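Local coordinates for uncharacterized protein BF1531 (Bacteroides fragilis, PDB 3SLR) that binds magnesium and probably hydrolyses ester bonds, this chain being the N-terminal part that contains a phosphatase domain, at residues 222-228 / 330-336; 312-318 / 343-348. All coordinates share one frame; numbering follows the deposited sequence. Where two conformers were deposited one is given.

Interaction 1: 222-228 / 330-336. With MG (magnesium ion), chain B; MG (magnesium ion), chain C.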
loop_
_atom_site.group_PDB
_atom_site.type_symbol
_atom_site.label_atom_id
_atom_site.label_comp_id
_atom_site.label_asym_id
_atom_site.label_seq_id
_atom_site.Cartn_x
_atom_site.Cartn_y
_atom_site.Cartn_z
ATOM N N LYS A 222 6.644 6.718 -6.226
ATOM C CA LYS A 222 7.517 6.064 -7.199
ATOM C C LYS A 222 7.021 6.255 -8.624
ATOM O O LYS A 222 5.820 6.240 -8.880
ATOM C CB LYS A 222 7.675 4.577 -6.884
ATOM C CG LYS A 222 8.301 4.306 -5.520
ATOM C CD LYS A 222 9.639 5.046 -5.368
ATOM C CE LYS A 222 10.473 4.495 -4.215
ATOM N NZ LYS A 222 11.931 4.918 -4.282
ATOM N N LYS A 223 7.961 6.419 -9.550
ATOM C CA LYS A 223 7.630 6.742 -10.928
ATOM C C LYS A 223 8.247 5.752 -11.908
ATOM O O LYS A 223 7.919 5.765 -13.093
ATOM C CB LYS A 223 8.131 8.150 -11.268
ATOM C CG LYS A 223 7.358 9.261 -10.575
ATOM C CD LYS A 223 7.962 10.617 -10.913
ATOM C CE LYS A 223 8.564 11.241 -9.679
ATOM N NZ LYS A 223 7.610 11.260 -8.543
ATOM N N CYS A 224 9.142 4.905 -11.410
ATOM C CA CYS A 224 9.946 4.057 -12.283
ATOM C C CYS A 224 10.332 2.743 -11.617
ATOM O O CYS A 224 10.716 2.719 -10.448
ATOM C CB CYS A 224 11.210 4.816 -12.712
ATOM S SG CYS A 224 12.461 3.842 -13.589
ATOM N N LEU A 225 10.214 1.657 -12.380
ATOM C CA LEU A 225 10.634 0.328 -11.950
ATOM C C LEU A 225 11.776 -0.156 -12.856
ATOM O O LEU A 225 11.630 -0.186 -14.075
ATOM C CB LEU A 225 9.451 -0.651 -12.025
ATOM C CG LEU A 225 9.763 -2.118 -11.709
ATOM C CD1 LEU A 225 10.245 -2.261 -10.272
ATOM C CD2 LEU A 225 8.562 -3.042 -11.955
ATOM N N ILE A 226 12.911 -0.507 -12.249
ATOM C CA ILE A 226 14.078 -1.008 -12.976
ATOM C C ILE A 226 14.208 -2.495 -12.719
ATOM O O ILE A 226 14.231 -2.930 -11.567
ATOM C CB ILE A 226 15.376 -0.318 -12.505
ATOM C CG1 ILE A 226 15.249 1.188 -12.662
ATOM C CG2 ILE A 226 16.596 -0.860 -13.283
ATOM C CD1 ILE A 226 16.326 1.961 -11.899
ATOM N N LEU A 227 14.297 -3.271 -13.796
ATOM C CA LEU A 227 14.277 -4.726 -13.702
ATOM C C LEU A 227 15.582 -5.376 -14.139
ATOM O O LEU A 227 16.111 -5.072 -15.197
ATOM C CB LEU A 227 13.161 -5.284 -14.588
ATOM C CG LEU A 227 11.746 -4.823 -14.237
ATOM C CD1 LEU A 227 10.790 -5.085 -15.401
ATOM C CD2 LEU A 227 11.263 -5.495 -12.953
ATOM N N ASP A 228 16.078 -6.299 -13.330
ATOM C CA ASP A 228 17.055 -7.255 -13.815
ATOM C C ASP A 228 16.305 -8.238 -14.737
ATOM O O ASP A 228 15.080 -8.283 -14.722
ATOM C CB ASP A 228 17.693 -7.970 -12.626
ATOM C CG ASP A 228 18.576 -9.117 -13.045
ATOM O OD1 ASP A 228 19.599 -8.860 -13.716
ATOM O OD2 ASP A 228 18.243 -10.268 -12.699
ATOM N N SER A 330 12.603 8.209 -6.660
ATOM C CA SER A 330 11.352 7.831 -7.307
ATOM C C SER A 330 11.495 6.481 -8.001
ATOM O O SER A 330 10.610 6.071 -8.757
ATOM C CB SER A 330 10.896 8.895 -8.307
ATOM O OG SER A 330 11.608 8.796 -9.533
HETATM N N MSE A 331 12.611 5.796 -7.739
HETATM C CA MSE A 331 12.931 4.541 -8.441
HETATM C C MSE A 331 12.885 3.310 -7.557
HETATM O O MSE A 331 13.246 3.363 -6.377
HETATM C CB MSE A 331 14.322 4.627 -9.070
HETATM C CG MSE A 331 14.410 5.611 -10.194
HETATM SE SE MSE A 331 16.256 5.885 -10.798
HETATM C CE MSE A 331 15.751 6.562 -12.546
ATOM N N VAL A 332 12.445 2.202 -8.154
ATOM C CA VAL A 332 12.447 0.893 -7.515
ATOM C C VAL A 332 13.289 -0.045 -8.382
ATOM O O VAL A 332 13.122 -0.082 -9.585
ATOM C CB VAL A 332 11.025 0.319 -7.426
ATOM C CG1 VAL A 332 11.046 -1.067 -6.806
ATOM C CG2 VAL A 332 10.126 1.234 -6.619
ATOM N N PHE A 333 14.200 -0.785 -7.765
ATOM C CA PHE A 333 15.060 -1.717 -8.489
ATOM C C PHE A 333 14.855 -3.145 -7.994
ATOM O O PHE A 333 15.013 -3.415 -6.801
ATOM C CB PHE A 333 16.526 -1.288 -8.317
ATOM C CG PHE A 333 17.536 -2.286 -8.848
ATOM C CD1 PHE A 333 17.530 -2.664 -10.181
ATOM C CD2 PHE A 333 18.520 -2.800 -8.009
ATOM C CE1 PHE A 333 18.475 -3.560 -10.669
ATOM C CE2 PHE A 333 19.465 -3.695 -8.490
ATOM C CZ PHE A 333 19.442 -4.076 -9.813
ATOM N N LEU A 334 14.500 -4.041 -8.917
ATOM C CA LEU A 334 14.279 -5.460 -8.613
ATOM C C LEU A 334 15.344 -6.356 -9.239
ATOM O O LEU A 334 15.519 -6.371 -10.458
ATOM C CB LEU A 334 12.899 -5.899 -9.097
ATOM C CG LEU A 334 11.706 -5.175 -8.460
ATOM C CD1 LEU A 334 10.405 -5.688 -9.086
ATOM C CD2 LEU A 334 11.693 -5.381 -6.963
ATOM N N ASP A 335 16.036 -7.118 -8.393
ATOM C CA ASP A 335 17.117 -7.997 -8.832
ATOM C C ASP A 335 17.179 -9.208 -7.896
ATOM O O ASP A 335 17.133 -9.063 -6.679
ATOM C CB ASP A 335 18.447 -7.216 -8.829
ATOM C CG ASP A 335 19.547 -7.920 -9.606
ATOM O OD1 ASP A 335 19.694 -9.155 -9.451
ATOM O OD2 ASP A 335 20.273 -7.232 -10.367
ATOM N N ASP A 336 17.247 -10.407 -8.467
ATOM C CA ASP A 336 17.234 -11.647 -7.689
ATOM C C ASP A 336 18.571 -11.899 -6.991
ATOM O O ASP A 336 18.661 -12.740 -6.106
ATOM C CB ASP A 336 16.938 -12.838 -8.615
ATOM C CG ASP A 336 18.077 -13.102 -9.560
ATOM O OD1 ASP A 336 18.298 -12.231 -10.413
ATOM O OD2 ASP A 336 18.783 -14.133 -9.435
HETATM MG MG MG B . 19.493 -12.011 -12.118
HETATM MG MG MG C . 20.992 -10.421 -14.953
HETATM O O HOH W 1 21.051 -10.536 -11.094
HETATM O O HOH W 2 20.636 -14.001 -11.228
HETATM O O HOH W 3 21.236 -12.069 -13.454
HETATM O O HOH W 4 22.467 -11.865 -15.928
HETATM O O HOH W 5 22.351 -8.932 -14.079
#

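Interaction 2: 312-318 / 343-348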
loop_
_atom_site.group_PDB
_atom_site.type_symbol
_atom_site.label_atom_id
_atom_site.label_comp_id
_atom_site.label_asym_id
_atom_site.label_seq_id
_atom_site.Cartn_x
_atom_site.Cartn_y
_atom_site.Cartn_z
ATOM N N ASN A 312 29.104 -2.237 -13.751
ATOM C CA ASN A 312 28.395 -2.302 -12.478
ATOM C C ASN A 312 27.029 -1.629 -12.589
ATOM O O ASN A 312 26.856 -0.654 -13.322
ATOM C CB ASN A 312 29.229 -1.681 -11.352
ATOM C CG ASN A 312 29.241 -0.166 -11.400
ATOM O OD1 ASN A 312 28.323 0.491 -10.903
ATOM N ND2 ASN A 312 30.287 0.401 -11.990
ATOM N N LYS A 313 26.042 -2.162 -11.879
ATOM C CA LYS A 313 24.683 -1.668 -12.037
ATOM C C LYS A 313 24.482 -0.260 -11.451
ATOM O O LYS A 313 23.632 0.495 -11.919
ATOM C CB LYS A 313 23.687 -2.678 -11.472
ATOM C CG LYS A 313 23.743 -3.992 -12.231
ATOM C CD LYS A 313 22.544 -4.866 -11.938
ATOM C CE LYS A 313 22.542 -6.077 -12.844
ATOM N NZ LYS A 313 21.197 -6.702 -12.921
ATOM N N ALA A 314 25.286 0.101 -10.457
ATOM C CA ALA A 314 25.199 1.450 -9.893
ATOM C C ALA A 314 25.397 2.508 -10.981
ATOM O O ALA A 314 24.586 3.431 -11.112
ATOM C CB ALA A 314 26.206 1.636 -8.773
ATOM N N ASP A 315 26.470 2.370 -11.766
ATOM C CA ASP A 315 26.748 3.301 -12.856
ATOM C C ASP A 315 25.614 3.282 -13.873
ATOM O O ASP A 315 25.183 4.328 -14.365
ATOM C CB ASP A 315 28.064 2.952 -13.567
ATOM C CG ASP A 315 29.302 3.324 -12.757
ATOM O OD1 ASP A 315 29.186 4.065 -11.763
ATOM O OD2 ASP A 315 30.406 2.883 -13.134
ATOM N N ASN A 316 25.135 2.081 -14.193
ATOM C CA ASN A 316 24.046 1.938 -15.153
ATOM C C ASN A 316 22.762 2.621 -14.691
ATOM O O ASN A 316 22.063 3.248 -15.488
ATOM C CB ASN A 316 23.809 0.462 -15.490
ATOM C CG ASN A 316 24.872 -0.099 -16.428
ATOM O OD1 ASN A 316 25.515 0.649 -17.168
ATOM N ND2 ASN A 316 25.061 -1.419 -16.400
ATOM N N ILE A 317 22.458 2.518 -13.405
ATOM C CA ILE A 317 21.281 3.199 -12.872
ATOM C C ILE A 317 21.417 4.730 -12.927
ATOM O O ILE A 317 20.440 5.439 -13.175
ATOM C CB ILE A 317 20.916 2.695 -11.474
ATOM C CG1 ILE A 317 20.419 1.247 -11.581
ATOM C CG2 ILE A 317 19.840 3.593 -10.834
ATOM C CD1 ILE A 317 20.227 0.559 -10.245
ATOM N N ARG A 318 22.624 5.237 -12.716
ATOM C CA ARG A 318 22.848 6.664 -12.910
ATOM C C ARG A 318 22.553 7.047 -14.356
ATOM O O ARG A 318 21.911 8.064 -14.617
ATOM C CB ARG A 318 24.264 7.062 -12.491
ATOM C CG ARG A 318 24.549 6.756 -11.029
ATOM C CD ARG A 318 25.914 7.266 -10.580
ATOM N NE ARG A 318 26.243 6.718 -9.268
ATOM C CZ ARG A 318 27.019 5.659 -9.072
ATOM N NH1 ARG A 318 27.572 5.040 -10.101
ATOM N NH2 ARG A 318 27.254 5.227 -7.843
HETATM N N MSE A 343 24.828 -3.772 -3.532
HETATM C CA MSE A 343 25.677 -2.739 -4.097
HETATM C C MSE A 343 24.864 -1.529 -4.598
HETATM O O MSE A 343 25.283 -0.386 -4.403
HETATM C CB MSE A 343 26.627 -3.310 -5.148
HETATM C CG MSE A 343 26.130 -3.252 -6.568
HETATM SE SE MSE A 343 26.890 -1.724 -7.504
HETATM C CE MSE A 343 28.780 -1.996 -7.096
ATOM N N VAL A 344 23.700 -1.758 -5.209
ATOM C CA VAL A 344 22.867 -0.623 -5.601
ATOM C C VAL A 344 22.390 0.143 -4.357
ATOM O O VAL A 344 22.345 1.375 -4.354
ATOM C CB VAL A 344 21.681 -1.038 -6.509
ATOM C CG1 VAL A 344 20.700 0.111 -6.685
ATOM C CG2 VAL A 344 22.187 -1.510 -7.867
ATOM N N ARG A 345 22.056 -0.583 -3.290
ATOM C CA ARG A 345 21.640 0.057 -2.044
ATOM C C ARG A 345 22.701 0.990 -1.497
ATOM O O ARG A 345 22.401 2.108 -1.075
ATOM C CB ARG A 345 21.349 -0.981 -0.973
ATOM C CG ARG A 345 20.066 -1.701 -1.165
ATOM C CD ARG A 345 19.548 -2.217 0.159
ATOM N NE ARG A 345 18.472 -3.160 -0.075
ATOM C CZ ARG A 345 18.652 -4.468 -0.206
ATOM N NH1 ARG A 345 19.870 -4.978 -0.094
ATOM N NH2 ARG A 345 17.620 -5.265 -0.432
ATOM N N GLU A 346 23.940 0.512 -1.479
ATOM C CA GLU A 346 25.033 1.274 -0.886
ATOM C C GLU A 346 25.471 2.418 -1.781
ATOM O O GLU A 346 25.797 3.500 -1.297
ATOM C CB GLU A 346 26.246 0.383 -0.627
ATOM C CG GLU A 346 25.979 -0.861 0.192
ATOM C CD GLU A 346 27.219 -1.727 0.314
ATOM O OE1 GLU A 346 28.339 -1.165 0.287
ATOM O OE2 GLU A 346 27.074 -2.965 0.425
ATOM N N HIS A 347 25.488 2.178 -3.087
ATOM C CA HIS A 347 26.113 3.123 -4.007
ATOM C C HIS A 347 25.151 4.109 -4.656
ATOM O O HIS A 347 25.575 5.126 -5.194
ATOM C CB HIS A 347 26.949 2.383 -5.057
ATOM C CG HIS A 347 28.178 1.751 -4.485
ATOM N ND1 HIS A 347 28.350 0.388 -4.405
ATOM C CD2 HIS A 347 29.281 2.303 -3.923
ATOM C CE1 HIS A 347 29.514 0.126 -3.838
ATOM N NE2 HIS A 347 30.096 1.269 -3.530
ATOM N N VAL A 348 23.858 3.814 -4.613
ATOM C CA VAL A 348 22.885 4.766 -5.133
ATOM C C VAL A 348 21.797 5.020 -4.087
ATOM O O VAL A 348 20.674 4.537 -4.221
ATOM C CB VAL A 348 22.238 4.276 -6.440
ATOM C CG1 VAL A 348 21.620 5.446 -7.190
ATOM C CG2 VAL A 348 23.254 3.543 -7.316
#

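Interaction 1: 222-228 / 330-336
Ile226 and Val332 meet in the tight middle of two parallel strands, 224-227 and 331-334, the latter at the edge of the four-stranded HAD-type sheet. Ile226 N gives a nearly straight bond to Val332 O (2.7 Å), and Ile226 O receives Leu334 N at 2.9 Å. On one face, Leu225 CD1 lies 3.6 Å from Leu334 CD1, and Leu227 runs beside Leu334; helix 255-270 covers this side. On the other, covered by helix 313-324, Ile226 has CG1 beside the backbone N (chi1 -57°) and packs CG2 at 3.7 Å against Phe333 CD1, while its CD1 approaches the selenium of Met331.

At the N-terminal end, where Lys222 and Lys223 are partly exposed, Ser330 O takes a straight bond from Lys223 N and a weak one from Cys224 N. Lys222, bent at chi2 (-54°), crosses Val332 and brings NZ to Met331 O (2.9 Å); NZ also bonds Thr352.

At the C-terminal ends apolar packing gives way to carboxylates, magnesium and water. Asp228 OD2, bonded by Thr232 OG1, binds one magnesium at 2.2 Å, and its OD1 a second at 2.4 Å. Asp336 OD1 (2.1 Å) and the backbone O of Asp230 also bind the first. Asp335 OD1 accepts from a water on that ion; its OD2 pairs with Lys313 NZ. Asp228 OD2 and Asp336 OD1 are close because they share an ion, consistent with strand ends shaped to hold magnesium, as in HAD phosphatases.

Interaction 2: 312-318 / 343-348
Ile317 CD1 and Val344 CG1 meet tip to tip, 3.6 Å apart, at the apolar centre where helices 313-324 and 338-347 pack on one face of the HAD-type alpha/beta domain. The two short helical segments cross at -61° with their axes 9.4 Å apart. Phe333 of the intervening strand lies against Val344, and Phe328 covers Ile317 and Val348.

Next to this pair the small Ala314 lets the second helix come near: its CB sits 3.7 Å from the selenium of selenomethionine Met343 and 3.8 Å from Val348 CG2. Met343, bent at chi2 and chi3, brings its selenium over the first turn of the opposing helix. His347 CB touches Ala314 CB as well, while its ring leads away from the contact.

Farther out the contact turns polar. Asn312 is the N-cap of its helix, OD1 accepting from Asp315 N at 2.8 Å. Arg318 has two conformers; in one of them Asp315 OD1 makes a salt bridge with Arg318 NH1, the carboxylate lying at the edge of the guanidinium. In that same conformer Val348 CG2 lies over one face of the group, and Arg318 NH2 bonds His347 O at 3.1 Å from above the carbonyl plane.

How the interactions relate
Interaction 1 is buried within the sheet, whereas interaction 2 joins two helices that cover one of its faces and is only partly buried. They are interleaved along the chain: helix 313-324 leads to strand 331-334, which leads to helix 338-347. Phe333 links the layers, its CE2 lying 3.5 Å from Val344 CG2 and its CZ against the CD of Lys313. Lys313 also joins the chemistries, its NZ forming a salt bridge to Asp335 OD2 at 2.8 Å, with a second, weaker bond to Asp228 OD1. Regular backbone bonding and metal coordination dominate 222-228/330-336; apolar packing, with one arginine-carbonyl bond across it, dominates 312-318/343-348.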